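Local atomic coordinates of paenibacillus xanthan lyase (Paenibacillus, PDB entry 6F2P), a protein that cleaves the polysaccharide xanthan as a lyase, probably by the beta-elimination chemistry of polysaccharide lyase family 8. Residues M471-V476 with L480-S485. Residues are numbered along the deposited sequence; the frame is centred on the assembly and turned at random.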
loop_
_atom_site.group_PDB
_atom_site.type_symbol
_atom_site.label_atom_id
_atom_site.label_comp_id
_atom_site.label_asym_id
_atom_site.label_seq_id
_atom_site.Cartn_x
_atom_site.Cartn_y
_atom_site.Cartn_z
ATOM N N MET A 471 -9.681 1.903 5.007
ATOM C CA MET A 471 -10.248 1.169 3.895
ATOM C C MET A 471 -11.631 1.707 3.598
ATOM O O MET A 471 -12.489 1.751 4.482
ATOM C CB MET A 471 -10.358 -0.306 4.268
ATOM C CG MET A 471 -11.092 -1.159 3.263
ATOM S SD MET A 471 -11.109 -2.889 3.774
ATOM C CE MET A 471 -12.129 -3.592 2.472
ATOM N N GLU A 472 -11.853 2.136 2.362
ATOM C CA GLU A 472 -13.215 2.347 1.901
ATOM C C GLU A 472 -13.773 1.006 1.426
ATOM O O GLU A 472 -13.458 0.525 0.333
ATOM C CB GLU A 472 -13.287 3.393 0.793
ATOM C CG GLU A 472 -14.714 3.728 0.388
ATOM C CD GLU A 472 -14.804 4.980 -0.464
ATOM O OE1 GLU A 472 -13.773 5.377 -1.048
ATOM O OE2 GLU A 472 -15.904 5.568 -0.549
ATOM N N LEU A 473 -14.579 0.386 2.276
ATOM C CA LEU A 473 -15.196 -0.879 1.944
ATOM C C LEU A 473 -16.290 -0.685 0.912
ATOM O O LEU A 473 -17.060 0.267 0.985
ATOM C CB LEU A 473 -15.796 -1.505 3.201
ATOM C CG LEU A 473 -16.693 -2.718 2.950
ATOM C CD1 LEU A 473 -15.890 -3.853 2.326
ATOM C CD2 LEU A 473 -17.361 -3.180 4.238
ATOM N N HIS A 474 -16.339 -1.577 -0.065
ATOM C CA HIS A 474 -17.524 -1.735 -0.892
ATOM C C HIS A 474 -17.656 -3.203 -1.250
ATOM O O HIS A 474 -17.025 -3.671 -2.200
ATOM C CB HIS A 474 -17.439 -0.914 -2.170
ATOM C CG HIS A 474 -18.670 -1.021 -3.018
ATOM N ND1 HIS A 474 -18.686 -0.677 -4.355
ATOM C CD2 HIS A 474 -19.921 -1.436 -2.718
ATOM C CE1 HIS A 474 -19.900 -0.878 -4.839
ATOM N NE2 HIS A 474 -20.668 -1.342 -3.870
ATOM N N THR A 475 -18.456 -3.921 -0.467
ATOM C CA THR A 475 -18.682 -5.349 -0.658
ATOM C C THR A 475 -19.035 -5.649 -2.107
ATOM O O THR A 475 -19.893 -4.980 -2.687
ATOM C CB THR A 475 -19.820 -5.842 0.257
ATOM O OG1 THR A 475 -19.611 -5.347 1.588
ATOM C CG2 THR A 475 -19.857 -7.362 0.292
ATOM N N VAL A 476 -18.371 -6.631 -2.713
ATOM C CA VAL A 476 -18.655 -6.905 -4.120
ATOM C C VAL A 476 -20.001 -7.609 -4.250
ATOM O O VAL A 476 -20.342 -8.473 -3.440
ATOM C CB VAL A 476 -17.512 -7.658 -4.858
ATOM C CG1 VAL A 476 -16.159 -7.296 -4.268
ATOM C CG2 VAL A 476 -17.717 -9.134 -4.808
ATOM N N LEU A 480 -23.533 -2.277 -0.061
ATOM C CA LEU A 480 -22.871 -1.961 1.199
ATOM C C LEU A 480 -21.551 -1.265 0.974
ATOM O O LEU A 480 -20.736 -1.696 0.160
ATOM C CB LEU A 480 -22.650 -3.219 2.053
ATOM C CG LEU A 480 -21.901 -2.945 3.365
ATOM C CD1 LEU A 480 -22.633 -1.911 4.219
ATOM C CD2 LEU A 480 -21.645 -4.208 4.175
ATOM N N THR A 481 -21.357 -0.165 1.687
ATOM C CA THR A 481 -20.114 0.576 1.608
ATOM C C THR A 481 -19.838 1.219 2.960
ATOM O O THR A 481 -20.762 1.477 3.736
ATOM C CB THR A 481 -20.179 1.627 0.489
ATOM O OG1 THR A 481 -18.860 2.078 0.166
ATOM C CG2 THR A 481 -21.057 2.797 0.906
ATOM N N ALA A 482 -18.566 1.448 3.263
ATOM C CA ALA A 482 -18.202 2.016 4.554
ATOM C C ALA A 482 -16.795 2.589 4.552
ATOM O O ALA A 482 -15.945 2.176 3.759
ATOM C CB ALA A 482 -18.321 0.968 5.629
ATOM N N LYS A 483 -16.557 3.546 5.446
ATOM C CA LYS A 483 -15.209 4.052 5.678
ATOM C C LYS A 483 -14.713 3.629 7.059
ATOM O O LYS A 483 -15.193 4.103 8.100
ATOM C CB LYS A 483 -15.141 5.564 5.475
ATOM C CG LYS A 483 -15.191 5.949 4.014
ATOM C CD LYS A 483 -15.733 7.349 3.793
ATOM C CE LYS A 483 -15.760 7.673 2.307
ATOM N NZ LYS A 483 -16.181 9.069 2.026
ATOM N N LYS A 484 -13.759 2.706 7.049
ATOM C CA LYS A 484 -13.236 2.106 8.265
ATOM C C LYS A 484 -11.783 2.527 8.435
ATOM O O LYS A 484 -10.979 2.424 7.497
ATOM C CB LYS A 484 -13.340 0.581 8.177
ATOM C CG LYS A 484 -14.729 0.087 7.825
ATOM C CD LYS A 484 -14.727 -1.366 7.338
ATOM C CE LYS A 484 -14.226 -2.329 8.417
ATOM N NZ LYS A 484 -15.163 -2.466 9.567
ATOM N N SER A 485 -11.449 3.005 9.630
ATOM C CA SER A 485 -10.096 3.468 9.903
ATOM C C SER A 485 -9.551 2.822 11.165
ATOM O O SER A 485 -10.288 2.543 12.105
ATOM C CB SER A 485 -10.061 4.994 10.027
ATOM O OG SER A 485 -10.359 5.617 8.788
HETATM O O HOH W 1 -17.936 4.403 1.120
#
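Thr481 reaches across the hairpin formed by strands 466-474 and 481-488, in the super-sandwich domain, and its OG1 donates to Leu473 O at 2.7 Å, in the carbonyl plane. Chi1 of -164° sets this hydroxyl anti to the backbone N and turns it to the neighbouring strand. Leu473 O also accepts from Ala482 N at 3.0 Å. Threonine suits the place because its hydroxyl can also accept from a water, which donates to Glu472 OE2 as well. Glu472 runs alongside Lys483, both long chains extended toward polar partners, but OE2 and NZ stay 4.4 Å apart, beyond a salt bridge; the ammonium bonds Ser644 O instead. On the opposite face Leu473 CB meets Ala482 CB at 4.3 Å, the small methyl leaving room for the leucine. Beyond the paired strands Leu480 and Thr475 cross at a slant, CD2 3.5 Å from OG1. The His474 ring turns its CD2 edge to Leu480 O, 3.0 Å away, while ND1 bonds Asp453. A valine in place of Thr481 would probably leave Leu473 O with the Ala482 amide alone across the hairpin and the water without its hydroxyl acceptor. A polar, water-linked face thus backs a buried one, whose ammonium, Lys484 NZ, is satisfied by Thr439, Gly437 O and Tyr615.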